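Local atomic coordinates of putative exotoxin (superantigen) (Streptococcus pyogenes, PDB entry 1TY0), a protein that is a streptococcal superantigen, probably acting as a secreted toxin, that can use one common surface for T-cell receptor binding and dimerization. Residues G158-A163 with S202-Y207; S102-N107 with N120-D125. All blocks are in the same frame, centred on the assembly; numbering follows the deposited sequence.

Interaction 1. Residues G158-A163 with S202-Y207; sequences GQLEIA and SHFDIY
Q159 through A163 run against Y207 back to H203 as antiparallel neighbours in the mixed sheet of the beta-grasp domain, and the pairing finishes in a classic beta bulge where S202 and H203 both face A163. Y207 N reaches Q159 O at 2.9 Å and E161 N reaches D205 O at 2.8 Å, both almost straight. At the bulge A163 O accepts from S202 N, while A163 N gives to H203 O.

Apolar contacts fill the face that carries L160, I162, F204 and I206, backed by helix 131-146. There I162 CD1 presses on F204 CB at 3.4 Å, and L160 CD1 reaches both F204 and I206.

The other face is largely polar. The E161 carboxylate lies at the edge of the Y207 ring, its plane nearly perpendicular (88°), and Y207 OH makes only a weak 3.4 Å bond to E161 OE1. H203, D205 and H169 are zinc ligands, though none is bound here; D205 OD1 is hydrogen-bonded to N107 ND2. CG of H203 sits between its backbone N and carbonyl carbon (chi1 61°), turning one ring face to A163 CB in a CH-pi contact, 3.7 Å from the centroid; S202 OG lies in the ring plane, hydrogen-bonded to H203 ND1 at 2.8 Å.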
loop_
_atom_site.group_PDB
_atom_site.type_symbol
_atom_site.label_atom_id
_atom_site.label_comp_id
_atom_site.label_asym_id
_atom_site.label_seq_id
_atom_site.Cartn_x
_atom_site.Cartn_y
_atom_site.Cartn_z
ATOM N N GLY A 158 -22.824 -1.136 -9.107
ATOM C CA GLY A 158 -22.659 -2.369 -8.360
ATOM C C GLY A 158 -22.838 -2.199 -6.869
ATOM O O GLY A 158 -22.617 -1.115 -6.329
ATOM N N GLN A 159 -23.250 -3.273 -6.203
ATOM C CA GLN A 159 -23.451 -3.240 -4.764
ATOM C C GLN A 159 -22.937 -4.509 -4.117
ATOM O O GLN A 159 -22.979 -5.585 -4.708
ATOM C CB GLN A 159 -24.936 -3.101 -4.406
ATOM C CG GLN A 159 -25.629 -1.862 -4.932
ATOM C CD GLN A 159 -26.116 -2.028 -6.356
ATOM O OE1 GLN A 159 -26.696 -3.056 -6.711
ATOM N NE2 GLN A 159 -25.898 -1.011 -7.178
ATOM N N LEU A 160 -22.448 -4.365 -2.895
ATOM C CA LEU A 160 -21.968 -5.497 -2.125
ATOM C C LEU A 160 -22.950 -5.617 -0.975
ATOM O O LEU A 160 -23.156 -4.658 -0.230
ATOM C CB LEU A 160 -20.560 -5.230 -1.583
ATOM C CG LEU A 160 -20.103 -6.116 -0.421
ATOM C CD1 LEU A 160 -20.159 -7.580 -0.821
ATOM C CD2 LEU A 160 -18.692 -5.721 -0.011
ATOM N N GLU A 161 -23.582 -6.779 -0.848
ATOM C CA GLU A 161 -24.534 -6.987 0.231
ATOM C C GLU A 161 -24.058 -8.119 1.121
ATOM O O GLU A 161 -23.723 -9.202 0.641
ATOM C CB GLU A 161 -25.921 -7.321 -0.320
ATOM C CG GLU A 161 -26.513 -6.253 -1.223
ATOM C CD GLU A 161 -28.015 -6.395 -1.365
ATOM O OE1 GLU A 161 -28.493 -7.543 -1.496
ATOM O OE2 GLU A 161 -28.717 -5.361 -1.350
ATOM N N ILE A 162 -24.021 -7.855 2.421
ATOM C CA ILE A 162 -23.589 -8.853 3.382
ATOM C C ILE A 162 -24.770 -9.306 4.222
ATOM O O ILE A 162 -25.393 -8.502 4.919
ATOM C CB ILE A 162 -22.498 -8.294 4.313
ATOM C CG1 ILE A 162 -21.331 -7.766 3.479
ATOM C CG2 ILE A 162 -22.022 -9.377 5.271
ATOM C CD1 ILE A 162 -20.734 -8.798 2.556
ATOM N N ALA A 163 -25.078 -10.596 4.146
ATOM C CA ALA A 163 -26.187 -11.158 4.901
ATOM C C ALA A 163 -25.740 -11.593 6.291
ATOM O O ALA A 163 -24.870 -12.452 6.439
ATOM C CB ALA A 163 -26.781 -12.340 4.148
ATOM N N SER A 202 -23.720 -14.929 7.279
ATOM C CA SER A 202 -24.362 -15.997 6.516
ATOM C C SER A 202 -23.710 -16.172 5.151
ATOM O O SER A 202 -23.226 -17.250 4.814
ATOM C CB SER A 202 -25.848 -15.701 6.332
ATOM O OG SER A 202 -26.438 -16.663 5.479
ATOM N N HIS A 203 -23.706 -15.098 4.370
ATOM C CA HIS A 203 -23.113 -15.107 3.038
ATOM C C HIS A 203 -23.130 -13.685 2.510
ATOM O O HIS A 203 -23.556 -12.763 3.201
ATOM C CB HIS A 203 -23.918 -16.002 2.092
ATOM C CG HIS A 203 -25.335 -15.559 1.903
ATOM N ND1 HIS A 203 -26.302 -15.720 2.873
ATOM C CD2 HIS A 203 -25.942 -14.925 0.871
ATOM C CE1 HIS A 203 -27.441 -15.204 2.447
ATOM N NE2 HIS A 203 -27.250 -14.716 1.235
ATOM N N PHE A 204 -22.665 -13.507 1.283
ATOM C CA PHE A 204 -22.661 -12.186 0.683
ATOM C C PHE A 204 -23.146 -12.287 -0.753
ATOM O O PHE A 204 -23.208 -13.374 -1.331
ATOM C CB PHE A 204 -21.254 -11.573 0.733
ATOM C CG PHE A 204 -20.281 -12.188 -0.230
ATOM C CD1 PHE A 204 -20.186 -11.721 -1.535
ATOM C CD2 PHE A 204 -19.454 -13.234 0.170
ATOM C CE1 PHE A 204 -19.278 -12.287 -2.432
ATOM C CE2 PHE A 204 -18.544 -13.806 -0.715
ATOM C CZ PHE A 204 -18.454 -13.332 -2.020
ATOM N N ASP A 205 -23.508 -11.144 -1.314
ATOM C CA ASP A 205 -23.976 -11.077 -2.684
ATOM C C ASP A 205 -23.285 -9.899 -3.336
ATOM O O ASP A 205 -23.143 -8.844 -2.726
ATOM C CB ASP A 205 -25.492 -10.849 -2.739
ATOM C CG ASP A 205 -26.287 -12.042 -2.254
ATOM O OD1 ASP A 205 -26.182 -13.120 -2.876
ATOM O OD2 ASP A 205 -27.023 -11.901 -1.253
ATOM N N ILE A 206 -22.839 -10.095 -4.567
ATOM C CA ILE A 206 -22.205 -9.040 -5.336
ATOM C C ILE A 206 -23.129 -8.820 -6.523
ATOM O O ILE A 206 -23.376 -9.745 -7.297
ATOM C CB ILE A 206 -20.821 -9.454 -5.879
ATOM C CG1 ILE A 206 -19.840 -9.659 -4.725
ATOM C CG2 ILE A 206 -20.292 -8.379 -6.830
ATOM C CD1 ILE A 206 -18.481 -10.176 -5.171
ATOM N N TYR A 207 -23.655 -7.606 -6.647
ATOM C CA TYR A 207 -24.545 -7.266 -7.754
ATOM C C TYR A 207 -23.834 -6.305 -8.695
ATOM O O TYR A 207 -23.542 -5.174 -8.318
ATOM C CB TYR A 207 -25.810 -6.580 -7.235
ATOM C CG TYR A 207 -26.713 -7.449 -6.387
ATOM C CD1 TYR A 207 -27.601 -8.350 -6.973
ATOM C CD2 TYR A 207 -26.693 -7.352 -4.999
ATOM C CE1 TYR A 207 -28.452 -9.132 -6.191
ATOM C CE2 TYR A 207 -27.535 -8.127 -4.209
ATOM C CZ TYR A 207 -28.413 -9.012 -4.808
ATOM O OH TYR A 207 -29.256 -9.764 -4.021
#

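Interaction 2. Residues S102-N107 with N120-D125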
loop_
_atom_site.group_PDB
_atom_site.type_symbol
_atom_site.label_atom_id
_atom_site.label_comp_id
_atom_site.label_asym_id
_atom_site.label_seq_id
_atom_site.Cartn_x
_atom_site.Cartn_y
_atom_site.Cartn_z
ATOM N N SER A 102 -12.969 -20.089 8.936
ATOM C CA SER A 102 -14.370 -20.167 8.556
ATOM C C SER A 102 -14.525 -19.984 7.052
ATOM O O SER A 102 -13.772 -19.241 6.419
ATOM C CB SER A 102 -15.177 -19.101 9.295
ATOM O OG SER A 102 -16.556 -19.208 8.986
ATOM N N LYS A 103 -15.516 -20.665 6.491
ATOM C CA LYS A 103 -15.789 -20.614 5.063
ATOM C C LYS A 103 -16.592 -19.371 4.692
ATOM O O LYS A 103 -17.571 -19.034 5.358
ATOM C CB LYS A 103 -16.553 -21.877 4.658
ATOM C CG LYS A 103 -16.808 -22.034 3.170
ATOM C CD LYS A 103 -17.526 -23.346 2.885
ATOM C CE LYS A 103 -17.684 -23.580 1.391
ATOM N NZ LYS A 103 -18.381 -24.863 1.093
ATOM N N ILE A 104 -16.166 -18.682 3.637
ATOM C CA ILE A 104 -16.865 -17.488 3.172
ATOM C C ILE A 104 -17.417 -17.764 1.778
ATOM O O ILE A 104 -16.666 -17.939 0.820
ATOM C CB ILE A 104 -15.925 -16.260 3.127
ATOM C CG1 ILE A 104 -15.412 -15.955 4.536
ATOM C CG2 ILE A 104 -16.666 -15.053 2.557
ATOM C CD1 ILE A 104 -14.421 -14.805 4.603
ATOM N N VAL A 105 -18.739 -17.807 1.677
ATOM C CA VAL A 105 -19.406 -18.087 0.416
ATOM C C VAL A 105 -20.273 -16.913 -0.007
ATOM O O VAL A 105 -20.856 -16.227 0.831
ATOM C CB VAL A 105 -20.294 -19.347 0.536
ATOM C CG1 VAL A 105 -20.973 -19.643 -0.792
ATOM C CG2 VAL A 105 -19.450 -20.529 0.977
ATOM N N GLY A 106 -20.351 -16.686 -1.313
ATOM C CA GLY A 106 -21.159 -15.593 -1.813
ATOM C C GLY A 106 -21.662 -15.831 -3.219
ATOM O O GLY A 106 -21.219 -16.756 -3.904
ATOM N N ASN A 107 -22.595 -14.986 -3.644
ATOM C CA ASN A 107 -23.178 -15.081 -4.974
ATOM C C ASN A 107 -22.776 -13.877 -5.804
ATOM O O ASN A 107 -22.757 -12.749 -5.310
ATOM C CB ASN A 107 -24.705 -15.126 -4.892
ATOM C CG ASN A 107 -25.216 -16.355 -4.175
ATOM O OD1 ASN A 107 -24.978 -17.482 -4.609
ATOM N ND2 ASN A 107 -25.923 -16.145 -3.070
ATOM N N ASN A 120 -14.827 -19.094 -0.885
ATOM C CA ASN A 120 -13.597 -18.574 -0.303
ATOM C C ASN A 120 -12.811 -17.679 -1.255
ATOM O O ASN A 120 -11.607 -17.863 -1.446
ATOM C CB ASN A 120 -12.708 -19.722 0.181
ATOM C CG ASN A 120 -13.328 -20.485 1.332
ATOM O OD1 ASN A 120 -13.854 -19.887 2.272
ATOM N ND2 ASN A 120 -13.261 -21.812 1.270
ATOM N N PRO A 121 -13.488 -16.702 -1.879
ATOM C CA PRO A 121 -12.814 -15.788 -2.805
ATOM C C PRO A 121 -11.838 -14.923 -2.011
ATOM O O PRO A 121 -10.835 -14.438 -2.539
ATOM C CB PRO A 121 -13.967 -14.984 -3.397
ATOM C CG PRO A 121 -14.959 -14.952 -2.288
ATOM C CD PRO A 121 -14.916 -16.358 -1.749
ATOM N N ILE A 122 -12.156 -14.743 -0.734
ATOM C CA ILE A 122 -11.329 -13.973 0.183
ATOM C C ILE A 122 -11.242 -14.754 1.487
ATOM O O ILE A 122 -12.020 -15.681 1.722
ATOM C CB ILE A 122 -11.933 -12.579 0.490
ATOM C CG1 ILE A 122 -13.286 -12.732 1.189
ATOM C CG2 ILE A 122 -12.066 -11.778 -0.799
ATOM C CD1 ILE A 122 -13.850 -11.428 1.718
ATOM N N LYS A 123 -10.293 -14.391 2.336
ATOM C CA LYS A 123 -10.155 -15.076 3.606
ATOM C C LYS A 123 -10.003 -14.080 4.746
ATOM O O LYS A 123 -9.285 -13.085 4.633
ATOM C CB LYS A 123 -8.958 -16.032 3.571
ATOM C CG LYS A 123 -8.877 -16.957 4.781
ATOM C CD LYS A 123 -7.884 -18.092 4.572
ATOM C CE LYS A 123 -7.957 -19.102 5.710
ATOM N NZ LYS A 123 -7.100 -20.294 5.460
ATOM N N ILE A 124 -10.709 -14.351 5.836
ATOM C CA ILE A 124 -10.666 -13.520 7.033
ATOM C C ILE A 124 -10.425 -14.474 8.198
ATOM O O ILE A 124 -11.233 -15.366 8.443
ATOM C CB ILE A 124 -11.996 -12.767 7.230
ATOM C CG1 ILE A 124 -12.183 -11.763 6.086
ATOM C CG2 ILE A 124 -12.010 -12.054 8.580
ATOM C CD1 ILE A 124 -13.464 -10.959 6.169
ATOM N N ASP A 125 -9.311 -14.280 8.899
ATOM C CA ASP A 125 -8.930 -15.142 10.018
ATOM C C ASP A 125 -9.403 -14.712 11.406
ATOM O O ASP A 125 -9.294 -15.479 12.364
ATOM C CB ASP A 125 -7.409 -15.312 10.030
ATOM C CG ASP A 125 -6.908 -16.158 8.872
ATOM O OD1 ASP A 125 -7.740 -16.781 8.179
ATOM O OD2 ASP A 125 -5.679 -16.207 8.659
HETATM O O HOH W 1 -11.922 -17.091 5.882
#
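I104 O takes a 2.8 Å hydrogen bond from N120 N, and the same asparagine answers the other polar backbone atom of I104. N120 OD1 accepts from I104 N at 2.9 Å, in a nearly straight bond (171°) whose donor is tilted 27° from the amide plane. One residue thus satisfies both backbone groups of I104, its side-chain oxygen standing in for a main-chain carbonyl. With CG anti to the carbonyl carbon of N120 (chi1 -66°), the end of the side chain comes nearer I104. The K103 side chain crosses that of N120 at about a right angle, its CG 3.8 Å from N120 OD1, and P121 CD lies 3.5 Å from I104 O.

Below the polar pair the contact is greasy. I104 buries more surface here than any other residue of the two segments, and its CD1 touches two isoleucines, 4.2 Å from I122 CG1 and 4.1 Å from I124 CG1. Farther along, a water joins the backbones, donating to S102 O at 2.9 Å and accepting from I124 N at 3.0 Å.

In the beta-grasp domain this contact carries the pairing of strands 105-110 and 113-119 one step past their regular ends. I122 and I124 rest on F134 of helix 131-146, while I104 and P121 pack on F204 of strand 201-209.

Strand 201-209, which carries segment 202-207 of interaction 1, lies directly beside strand 105-110, which starts inside interaction 2, so the two contacts share one sheet with centres about 12 Å apart. N107 makes two of the links: its N is 2.9 Å from F204 O and its O 2.8 Å from I206 N, both probable hydrogen bonds. F204 CE2 also packs on G106 CA at 3.4 Å. Toward the zinc site, N107 ND2 holds D205 OD1, so N107 would be a second-shell residue when zinc is bound, and H203 CB lies 3.3 Å from V105 O. The I104 side chain stays back, about 7 Å from that of H203 and about 11 Å from that of D205.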